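Local coordinates for glyoxalase family protein, putative (Bacillus anthracis, PDB 2QQZ) that is of unknown function but belongs to the glyoxalase/bleomycin resistance/dioxygenase superfamily, whose members often bind a metal ion in a cavity lined by beta strands, at residues L81-F86 and F121-N126; Q66-A71 and F115-E120; G21-A26 and I62-N67. All coordinates share one frame; numbering follows the deposited sequence. Where two conformers were deposited one is given.

Contact 1 (L81-F86 and F121-N126)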
loop_
_atom_site.group_PDB
_atom_site.type_symbol
_atom_site.label_atom_id
_atom_site.label_comp_id
_atom_site.label_asym_id
_atom_site.label_seq_id
_atom_site.Cartn_x
_atom_site.Cartn_y
_atom_site.Cartn_z
ATOM N N LEU A 81 -10.676 11.058 -8.637
ATOM C CA LEU A 81 -11.323 12.259 -9.171
ATOM C C LEU A 81 -12.829 12.161 -9.003
ATOM O O LEU A 81 -13.404 11.096 -9.299
ATOM C CB LEU A 81 -11.045 12.358 -10.651
ATOM C CG LEU A 81 -9.784 13.061 -11.093
ATOM C CD1 LEU A 81 -9.712 13.080 -12.679
ATOM C CD2 LEU A 81 -9.804 14.494 -10.556
ATOM N N LYS A 82 -13.480 13.234 -8.524
ATOM C CA LYS A 82 -14.950 13.297 -8.495
ATOM C C LYS A 82 -15.469 12.209 -7.559
ATOM O O LYS A 82 -16.361 11.447 -7.907
ATOM C CB LYS A 82 -15.513 13.133 -9.926
ATOM C CG LYS A 82 -16.860 13.779 -10.196
ATOM C CD LYS A 82 -16.695 15.068 -10.824
ATOM C CE LYS A 82 -17.929 15.937 -10.642
ATOM N NZ LYS A 82 -19.089 15.574 -11.511
ATOM N N ILE A 83 -14.867 12.117 -6.371
ATOM C CA ILE A 83 -15.169 11.050 -5.420
ATOM C C ILE A 83 -16.669 10.873 -5.082
ATOM O O ILE A 83 -17.112 9.742 -4.868
ATOM C CB ILE A 83 -14.363 11.244 -4.089
ATOM C CG1 ILE A 83 -14.454 10.000 -3.235
ATOM C CG2 ILE A 83 -14.819 12.508 -3.333
ATOM C CD1 ILE A 83 -13.180 9.772 -2.391
ATOM N N ASP A 84 -17.368 12.013 -5.044
ATOM C CA ASP A 84 -18.789 12.106 -4.827
ATOM C C ASP A 84 -19.503 11.115 -5.737
ATOM O O ASP A 84 -20.199 10.201 -5.280
ATOM C CB ASP A 84 -19.281 13.564 -5.046
ATOM C CG ASP A 84 -18.498 14.351 -6.187
ATOM O OD1 ASP A 84 -17.256 14.519 -6.079
ATOM O OD2 ASP A 84 -19.144 14.865 -7.149
ATOM N N GLU A 85 -19.255 11.290 -7.025
ATOM C CA GLU A 85 -19.867 10.535 -8.121
ATOM C C GLU A 85 -19.362 9.070 -8.134
ATOM O O GLU A 85 -20.115 8.135 -8.430
ATOM C CB GLU A 85 -19.544 11.243 -9.431
ATOM C CG GLU A 85 -20.224 10.653 -10.621
ATOM C CD GLU A 85 -19.659 11.176 -11.959
ATOM O OE1 GLU A 85 -19.507 12.421 -12.106
ATOM O OE2 GLU A 85 -19.379 10.338 -12.859
ATOM N N PHE A 86 -18.085 8.876 -7.819
ATOM C CA PHE A 86 -17.544 7.514 -7.710
ATOM C C PHE A 86 -18.287 6.755 -6.629
ATOM O O PHE A 86 -18.730 5.627 -6.865
ATOM C CB PHE A 86 -16.070 7.580 -7.388
ATOM C CG PHE A 86 -15.423 6.247 -7.137
ATOM C CD1 PHE A 86 -15.335 5.301 -8.157
ATOM C CD2 PHE A 86 -14.818 5.985 -5.906
ATOM C CE1 PHE A 86 -14.687 4.090 -7.955
ATOM C CE2 PHE A 86 -14.167 4.794 -5.695
ATOM C CZ PHE A 86 -14.097 3.844 -6.733
ATOM N N PHE A 121 -10.699 5.190 -0.352
ATOM C CA PHE A 121 -10.754 6.139 -1.454
ATOM C C PHE A 121 -10.814 7.554 -0.899
ATOM O O PHE A 121 -11.567 7.829 0.077
ATOM C CB PHE A 121 -11.942 5.803 -2.327
ATOM C CG PHE A 121 -11.869 4.414 -2.913
ATOM C CD1 PHE A 121 -10.946 4.111 -3.920
ATOM C CD2 PHE A 121 -12.684 3.401 -2.435
ATOM C CE1 PHE A 121 -10.881 2.844 -4.474
ATOM C CE2 PHE A 121 -12.594 2.143 -2.967
ATOM C CZ PHE A 121 -11.692 1.869 -3.987
HETATM N N MSE A 122 -9.994 8.457 -1.466
HETATM C CA MSE A 122 -9.951 9.839 -1.001
HETATM C C MSE A 122 -9.774 10.869 -2.128
HETATM O O MSE A 122 -9.224 10.540 -3.150
HETATM C CB MSE A 122 -8.772 10.034 -0.073
HETATM C CG MSE A 122 -7.449 9.622 -0.707
HETATM SE SE MSE A 122 -6.082 10.290 0.534
HETATM C CE MSE A 122 -5.935 12.152 -0.160
ATOM N N GLU A 123 -10.216 12.109 -1.885
ATOM C CA GLU A 123 -9.909 13.232 -2.760
ATOM C C GLU A 123 -9.762 14.481 -1.919
ATOM O O GLU A 123 -10.482 14.656 -0.933
ATOM C CB GLU A 123 -11.027 13.374 -3.808
ATOM C CG GLU A 123 -10.714 14.380 -4.911
ATOM C CD GLU A 123 -11.848 14.552 -5.886
ATOM O OE1 GLU A 123 -13.015 14.269 -5.533
ATOM O OE2 GLU A 123 -11.584 15.002 -7.021
ATOM N N ASN A 124 -8.820 15.355 -2.264
ATOM C CA ASN A 124 -8.814 16.671 -1.618
ATOM C C ASN A 124 -10.086 17.461 -1.895
ATOM O O ASN A 124 -10.667 17.393 -3.005
ATOM C CB ASN A 124 -7.584 17.463 -2.028
ATOM C CG ASN A 124 -6.316 16.705 -1.729
ATOM O OD1 ASN A 124 -6.210 16.048 -0.701
ATOM N ND2 ASN A 124 -5.366 16.749 -2.642
ATOM N N LYS A 125 -10.535 18.189 -0.884
ATOM C CA LYS A 125 -11.616 19.148 -1.075
ATOM C C LYS A 125 -11.126 20.340 -1.913
ATOM O O LYS A 125 -9.985 20.759 -1.812
ATOM C CB LYS A 125 -12.150 19.653 0.262
ATOM C CG LYS A 125 -12.991 18.663 1.028
ATOM C CD LYS A 125 -14.018 19.394 1.894
ATOM C CE LYS A 125 -14.862 18.409 2.697
ATOM N NZ LYS A 125 -14.520 18.342 4.158
ATOM N N ASN A 126 -12.003 20.871 -2.753
ATOM C CA ASN A 126 -11.729 22.089 -3.557
ATOM C C ASN A 126 -12.009 23.405 -2.785
ATOM O O ASN A 126 -13.116 23.619 -2.252
ATOM C CB ASN A 126 -12.550 22.090 -4.871
ATOM C CG ASN A 126 -12.251 20.883 -5.764
ATOM O OD1 ASN A 126 -12.100 19.743 -5.286
ATOM N ND2 ASN A 126 -12.152 21.135 -7.080
HETATM O O HOH W 1 -14.959 15.893 -6.049
#
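The ring of Phe86 turns its edge to one face of Phe121 in a T-shaped (edge-to-face) pair. Phe86 CE2 stands over the centre of the Phe121 ring, 3.6 Å from Phe121 CG. The two planes are 74° apart. This is helix-on-sheet packing in a fold of the glyoxalase type: the first turn of helix 83-92 lies against strand 118-124. A chi1 of 175° sets the Phe86 ring opposite the backbone N, where it reaches the strand. Both rings also touch Val80 and, across the dimer interface, Ile8 of the second subunit.

The polar half of the contact is the carboxylate of Glu123. Its chain is fully extended and reaches the start of the helix, where Lys82 is the N-cap residue. Lys82 N donates to Glu123 OE2 at 3.0 Å, and Ile83 N donates to Glu123 OE1 at 3.0 Å. Both amides come from above the carboxylate plane. The second bond is the straighter, at 173°. The negative charge probably gains from the helix dipole. One water donates to both Glu123 OE1 and Asp84 OD1, and so lies between two like charges.

Ile83 lies between the ring pair and the carboxylate. Its CG2 is 3.3 Å from Glu123 OE1. At its other end, Ile83 CD1 rests on the strand backbone, 3.5 Å from the CA of Met122, a selenomethionine.

Contact 2 (Q66-A71 and F115-E120); sequences QNFNPA and FGNRIE. With SO4 (sulfate ion), chain D.
Ala71 O is met by several groups. Arg118 N donates to it at 2.8 Å. Asn117 CA makes a CH...O contact with the same oxygen at 3.4 Å. A water lies 3.2 Å from Ala71 O and also near Arg118 O; it cannot serve every acceptor around it at once. One residue back, Ala71 N donates to Asn117 OD1 at 2.9 Å. That bond is nearly straight, at 171°, and its donor is tilted only 18° from the carbonyl plane. Thus Ala71 is held at both its N-H and its C=O. The amide of Asn117 is fixed from its other end as well, since Asn117 ND2 donates to Ala17 O and Asp113 OD2.

Phe68 comes in edge first. Its CE2 is 3.3 Å from Phe115 O, and its CZ touches Phe115 CB at 3.6 Å. Asn117 OD1 also sits at the ring edge, near its plane. Pro70 N lies over one face of the Phe68 ring, offset toward the rim. Pro70 CB lies 3.3 Å from Phe115 O.

A bend at chi3 (-80°) carries the Arg118 guanidinium clear of the loop. There NH1 and NH2 both donate to O1 of a sulfate, probably from the crystallisation liquor. The guanidinium also makes a cation-pi contact with Tyr110.

The contact ties the loop between strands 58-64 and 76-80 to the start of strand 118-124. Phe68 and Asn117 reach strand 8-18, while Phe115 packs on helix 23-33.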
loop_
_atom_site.group_PDB
_atom_site.type_symbol
_atom_site.label_atom_id
_atom_site.label_comp_id
_atom_site.label_asym_id
_atom_site.label_seq_id
_atom_site.Cartn_x
_atom_site.Cartn_y
_atom_site.Cartn_z
ATOM N N GLN A 66 -2.513 -19.104 0.991
ATOM C CA GLN A 66 -3.172 -20.174 1.610
ATOM C C GLN A 66 -3.532 -19.840 3.065
ATOM O O GLN A 66 -4.594 -20.262 3.553
ATOM C CB GLN A 66 -2.225 -21.359 1.587
ATOM C CG GLN A 66 -2.715 -22.508 2.189
ATOM C CD GLN A 66 -1.607 -23.531 2.327
ATOM O OE1 GLN A 66 -0.413 -23.225 2.160
ATOM N NE2 GLN A 66 -1.988 -24.735 2.622
ATOM N N ASN A 67 -2.667 -19.060 3.717
ATOM C CA ASN A 67 -2.920 -18.633 5.107
ATOM C C ASN A 67 -3.468 -17.203 5.129
ATOM O O ASN A 67 -3.104 -16.410 5.944
ATOM C CB ASN A 67 -1.666 -18.757 5.944
ATOM C CG ASN A 67 -1.286 -20.198 6.205
ATOM O OD1 ASN A 67 -0.114 -20.576 6.037
ATOM N ND2 ASN A 67 -2.269 -21.022 6.588
ATOM N N PHE A 68 -4.341 -16.882 4.188
ATOM C CA PHE A 68 -4.915 -15.555 4.119
ATOM C C PHE A 68 -5.609 -15.068 5.441
ATOM O O PHE A 68 -6.453 -15.779 6.044
ATOM C CB PHE A 68 -5.908 -15.489 2.966
ATOM C CG PHE A 68 -6.694 -14.205 2.916
ATOM C CD1 PHE A 68 -6.070 -13.004 2.705
ATOM C CD2 PHE A 68 -8.100 -14.231 3.041
ATOM C CE1 PHE A 68 -6.793 -11.799 2.654
ATOM C CE2 PHE A 68 -8.835 -13.060 3.017
ATOM C CZ PHE A 68 -8.207 -11.847 2.767
ATOM N N ASN A 69 -5.251 -13.853 5.845
ATOM C CA ASN A 69 -5.957 -13.175 6.943
ATOM C C ASN A 69 -6.371 -11.770 6.441
ATOM O O ASN A 69 -5.519 -10.988 6.082
ATOM C CB ASN A 69 -5.013 -13.064 8.137
ATOM C CG ASN A 69 -5.724 -12.711 9.421
ATOM O OD1 ASN A 69 -6.968 -12.782 9.531
ATOM N ND2 ASN A 69 -4.940 -12.361 10.426
ATOM N N PRO A 70 -7.674 -11.447 6.377
ATOM C CA PRO A 70 -7.934 -10.133 5.687
ATOM C C PRO A 70 -7.323 -8.944 6.476
ATOM O O PRO A 70 -7.196 -9.017 7.735
ATOM C CB PRO A 70 -9.468 -10.033 5.601
ATOM C CG PRO A 70 -10.056 -11.269 6.359
ATOM C CD PRO A 70 -8.901 -12.140 6.865
ATOM N N ALA A 71 -6.932 -7.891 5.778
ATOM C CA ALA A 71 -6.312 -6.714 6.420
ATOM C C ALA A 71 -7.483 -5.719 6.593
ATOM O O ALA A 71 -7.851 -4.971 5.650
ATOM C CB ALA A 71 -5.211 -6.118 5.525
ATOM N N PHE A 115 -12.869 -10.117 -0.006
ATOM C CA PHE A 115 -12.146 -11.054 0.887
ATOM C C PHE A 115 -12.017 -10.438 2.272
ATOM O O PHE A 115 -11.454 -11.050 3.184
ATOM C CB PHE A 115 -10.753 -11.378 0.330
ATOM C CG PHE A 115 -10.763 -11.575 -1.157
ATOM C CD1 PHE A 115 -11.457 -12.679 -1.717
ATOM C CD2 PHE A 115 -10.197 -10.629 -1.997
ATOM C CE1 PHE A 115 -11.548 -12.834 -3.110
ATOM C CE2 PHE A 115 -10.276 -10.774 -3.447
ATOM C CZ PHE A 115 -10.953 -11.860 -3.973
ATOM N N GLY A 116 -12.588 -9.240 2.427
ATOM C CA GLY A 116 -12.620 -8.583 3.691
ATOM C C GLY A 116 -11.467 -7.598 3.906
ATOM O O GLY A 116 -11.344 -7.079 5.016
ATOM N N ASN A 117 -10.618 -7.368 2.904
ATOM C CA ASN A 117 -9.559 -6.315 3.000
ATOM C C ASN A 117 -10.183 -4.911 2.888
ATOM O O ASN A 117 -11.042 -4.679 2.011
ATOM C CB ASN A 117 -8.506 -6.435 1.879
ATOM C CG ASN A 117 -7.808 -7.762 1.877
ATOM O OD1 ASN A 117 -7.140 -8.128 2.850
ATOM N ND2 ASN A 117 -7.925 -8.480 0.768
ATOM N N ARG A 118 -9.796 -4.032 3.803
ATOM C CA ARG A 118 -10.144 -2.595 3.734
ATOM C C ARG A 118 -9.357 -1.879 2.626
ATOM O O ARG A 118 -8.128 -2.059 2.480
ATOM C CB ARG A 118 -9.842 -1.933 5.047
ATOM C CG ARG A 118 -10.050 -0.411 5.064
ATOM C CD ARG A 118 -10.295 0.037 6.548
ATOM N NE ARG A 118 -11.697 -0.232 6.919
ATOM C CZ ARG A 118 -12.316 0.274 7.994
ATOM N NH1 ARG A 118 -11.658 1.058 8.852
ATOM N NH2 ARG A 118 -13.578 -0.049 8.244
ATOM N N ILE A 119 -10.066 -1.049 1.876
ATOM C CA ILE A 119 -9.499 -0.187 0.824
ATOM C C ILE A 119 -10.096 1.194 1.137
ATOM O O ILE A 119 -11.295 1.271 1.462
ATOM C CB ILE A 119 -10.056 -0.575 -0.581
ATOM C CG1 ILE A 119 -9.667 -2.011 -0.905
ATOM C CG2 ILE A 119 -9.574 0.422 -1.668
ATOM C CD1 ILE A 119 -8.145 -2.263 -0.925
ATOM N N GLU A 120 -9.283 2.244 1.016
ATOM C CA GLU A 120 -9.739 3.610 1.204
ATOM C C GLU A 120 -9.673 4.379 -0.107
ATOM O O GLU A 120 -8.753 4.166 -0.935
ATOM C CB GLU A 120 -8.834 4.277 2.208
ATOM C CG GLU A 120 -9.112 5.835 2.348
ATOM C CD GLU A 120 -8.111 6.473 3.266
ATOM O OE1 GLU A 120 -7.465 5.711 4.055
ATOM O OE2 GLU A 120 -7.938 7.726 3.176
HETATM S S SO4 D . -13.548 0.962 12.153
HETATM O O1 SO4 D . -13.861 1.640 10.913
HETATM O O2 SO4 D . -12.366 1.502 12.797
HETATM O O3 SO4 D . -14.732 1.148 12.991
HETATM O O4 SO4 D . -13.368 -0.455 11.962
HETATM O O HOH W 2 -6.154 -3.701 3.222
#

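Contact 3 (G21-A26 and I62-N67); sequences GCEEEA and IGVEQN
Cys22 turns its side chain to Ile62 and Val64 of strand 58-64. Its CB lies against the ring of Phe115. One bond further, SG reaches two methyl groups: Val64 CG2 at 3.9 Å and Ile62 CG2 at 4.1 Å. With chi1 at 63°, SG lies between the backbone N and the carbonyl carbon, and this turns it to the strand. Ile62 and Val64 alternate along the strand with Gly63, so both side chains face the helix.

This is the packing of helix 23-33 on one of the two mixed sheets of the fold. Four residues after Cys22, Ala26 CB approaches the same methyl, Ile62 CG2, at 4.3 Å. Ala26 N bonds to Cys22 O at 2.8 Å, and this puts both small side chains on the face toward the strand.

Glu23 comes to the same methyl of Val64 from another direction. Its chain bends at chi2 (84°) and crosses Val64 at about a right angle. Glu23 OE2 comes 4.0 Å from Val64 CG2, but its polar partner is Gly50 N, which donates to it.

No hydrogen bond joins the two segments. Sulfur and methyl groups meet at van der Waals distance, so the contact probably depends on shape and burial rather than on directed bonds.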
loop_
_atom_site.group_PDB
_atom_site.type_symbol
_atom_site.label_atom_id
_atom_site.label_comp_id
_atom_site.label_asym_id
_atom_site.label_seq_id
_atom_site.Cartn_x
_atom_site.Cartn_y
_atom_site.Cartn_z
ATOM N N GLY A 21 -7.909 -19.349 -5.334
ATOM C CA GLY A 21 -9.158 -19.355 -6.098
ATOM C C GLY A 21 -9.824 -17.998 -6.209
ATOM O O GLY A 21 -10.924 -17.901 -6.710
ATOM N N CYS A 22 -9.150 -16.935 -5.793
ATOM C CA CYS A 22 -9.792 -15.612 -5.656
ATOM C C CYS A 22 -10.028 -14.871 -6.983
ATOM O O CYS A 22 -10.706 -13.822 -6.972
ATOM C CB CYS A 22 -8.908 -14.685 -4.798
ATOM S SG CYS A 22 -7.283 -14.391 -5.623
ATOM N N GLU A 23 -9.456 -15.371 -8.096
ATOM C CA GLU A 23 -9.288 -14.547 -9.304
ATOM C C GLU A 23 -10.599 -14.026 -9.855
ATOM O O GLU A 23 -10.676 -12.872 -10.269
ATOM C CB GLU A 23 -8.498 -15.303 -10.382
ATOM C CG GLU A 23 -7.029 -15.584 -10.042
ATOM C CD GLU A 23 -6.796 -16.837 -9.194
ATOM O OE1 GLU A 23 -7.771 -17.509 -8.796
ATOM O OE2 GLU A 23 -5.617 -17.138 -8.912
ATOM N N GLU A 24 -11.634 -14.863 -9.874
ATOM C CA GLU A 24 -12.921 -14.447 -10.436
ATOM C C GLU A 24 -13.508 -13.271 -9.625
ATOM O O GLU A 24 -13.851 -12.204 -10.185
ATOM C CB GLU A 24 -13.900 -15.607 -10.404
ATOM C CG GLU A 24 -14.577 -15.921 -11.702
ATOM C CD GLU A 24 -15.480 -17.143 -11.547
ATOM O OE1 GLU A 24 -16.002 -17.333 -10.412
ATOM O OE2 GLU A 24 -15.656 -17.926 -12.530
ATOM N N GLU A 25 -13.590 -13.478 -8.312
ATOM C CA GLU A 25 -14.090 -12.455 -7.375
ATOM C C GLU A 25 -13.244 -11.183 -7.365
ATOM O O GLU A 25 -13.773 -10.078 -7.268
ATOM C CB GLU A 25 -14.188 -13.019 -5.962
ATOM C CG GLU A 25 -15.468 -13.713 -5.710
ATOM C CD GLU A 25 -15.691 -13.955 -4.231
ATOM O OE1 GLU A 25 -16.688 -13.417 -3.678
ATOM O OE2 GLU A 25 -14.852 -14.665 -3.618
ATOM N N ALA A 26 -11.933 -11.325 -7.485
ATOM C CA ALA A 26 -11.042 -10.168 -7.526
ATOM C C ALA A 26 -11.296 -9.320 -8.798
ATOM O O ALA A 26 -11.385 -8.067 -8.727
ATOM C CB ALA A 26 -9.576 -10.628 -7.468
ATOM N N ILE A 62 -3.035 -8.506 -6.500
ATOM C CA ILE A 62 -3.800 -9.420 -5.610
ATOM C C ILE A 62 -3.036 -10.728 -5.613
ATOM O O ILE A 62 -2.966 -11.427 -6.652
ATOM C CB ILE A 62 -5.261 -9.609 -6.090
ATOM C CG1 ILE A 62 -5.971 -8.249 -6.345
ATOM C CG2 ILE A 62 -5.980 -10.512 -5.097
ATOM C CD1 ILE A 62 -5.892 -7.330 -5.070
ATOM N N GLY A 63 -2.437 -11.058 -4.459
ATOM C CA GLY A 63 -1.608 -12.239 -4.316
ATOM C C GLY A 63 -2.307 -13.276 -3.450
ATOM O O GLY A 63 -2.877 -12.966 -2.368
ATOM N N VAL A 64 -2.241 -14.512 -3.924
ATOM C CA VAL A 64 -2.918 -15.662 -3.336
ATOM C C VAL A 64 -2.163 -16.072 -2.074
ATOM O O VAL A 64 -0.906 -16.150 -2.083
ATOM C CB VAL A 64 -2.980 -16.838 -4.355
ATOM C CG1 VAL A 64 -3.066 -18.132 -3.644
ATOM C CG2 VAL A 64 -4.197 -16.702 -5.204
ATOM N N GLU A 65 -2.921 -16.328 -0.989
ATOM C CA GLU A 65 -2.321 -16.803 0.257
ATOM C C GLU A 65 -3.131 -17.943 0.850
ATOM O O GLU A 65 -4.322 -17.794 1.183
ATOM C CB GLU A 65 -2.190 -15.649 1.267
ATOM C CG GLU A 65 -1.240 -14.518 0.831
ATOM C CD GLU A 65 0.256 -14.919 0.735
ATOM O OE1 GLU A 65 0.630 -16.041 1.156
ATOM O OE2 GLU A 65 1.071 -14.088 0.243
ATOM N N GLN A 66 -2.513 -19.104 0.991
ATOM C CA GLN A 66 -3.172 -20.174 1.610
ATOM C C GLN A 66 -3.532 -19.840 3.065
ATOM O O GLN A 66 -4.594 -20.262 3.553
ATOM C CB GLN A 66 -2.225 -21.359 1.587
ATOM C CG GLN A 66 -2.715 -22.508 2.189
ATOM C CD GLN A 66 -1.607 -23.531 2.327
ATOM O OE1 GLN A 66 -0.413 -23.225 2.160
ATOM N NE2 GLN A 66 -1.988 -24.735 2.622
ATOM N N ASN A 67 -2.667 -19.060 3.717
ATOM C CA ASN A 67 -2.920 -18.633 5.107
ATOM C C ASN A 67 -3.468 -17.203 5.129
ATOM O O ASN A 67 -3.104 -16.410 5.944
ATOM C CB ASN A 67 -1.666 -18.757 5.944
ATOM C CG ASN A 67 -1.286 -20.198 6.205
ATOM O OD1 ASN A 67 -0.114 -20.576 6.037
ATOM N ND2 ASN A 67 -2.269 -21.022 6.588
#

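In the fold
Contacts 2 and 3 are close neighbours, with centres about 10 Å apart, and they share Gln66 and Asn67. Phe115 of contact 2 joins them: its CZ packs 3.7 Å from Ala26 N of contact 3. Contact 1 lies on the opposite side of the chain's centre. Its centre is about 24 Å from that of contact 2 and about 29 Å from that of contact 3. Contacts 1 and 2 are linked by strand 118-124, which carries a segment of each. All three touch the second subunit. On that strand, Glu120 bonds to His75 and packs on His13 of the second subunit. No metal ion or substrate lies at any of the three contacts; the sulfate is at contact 2.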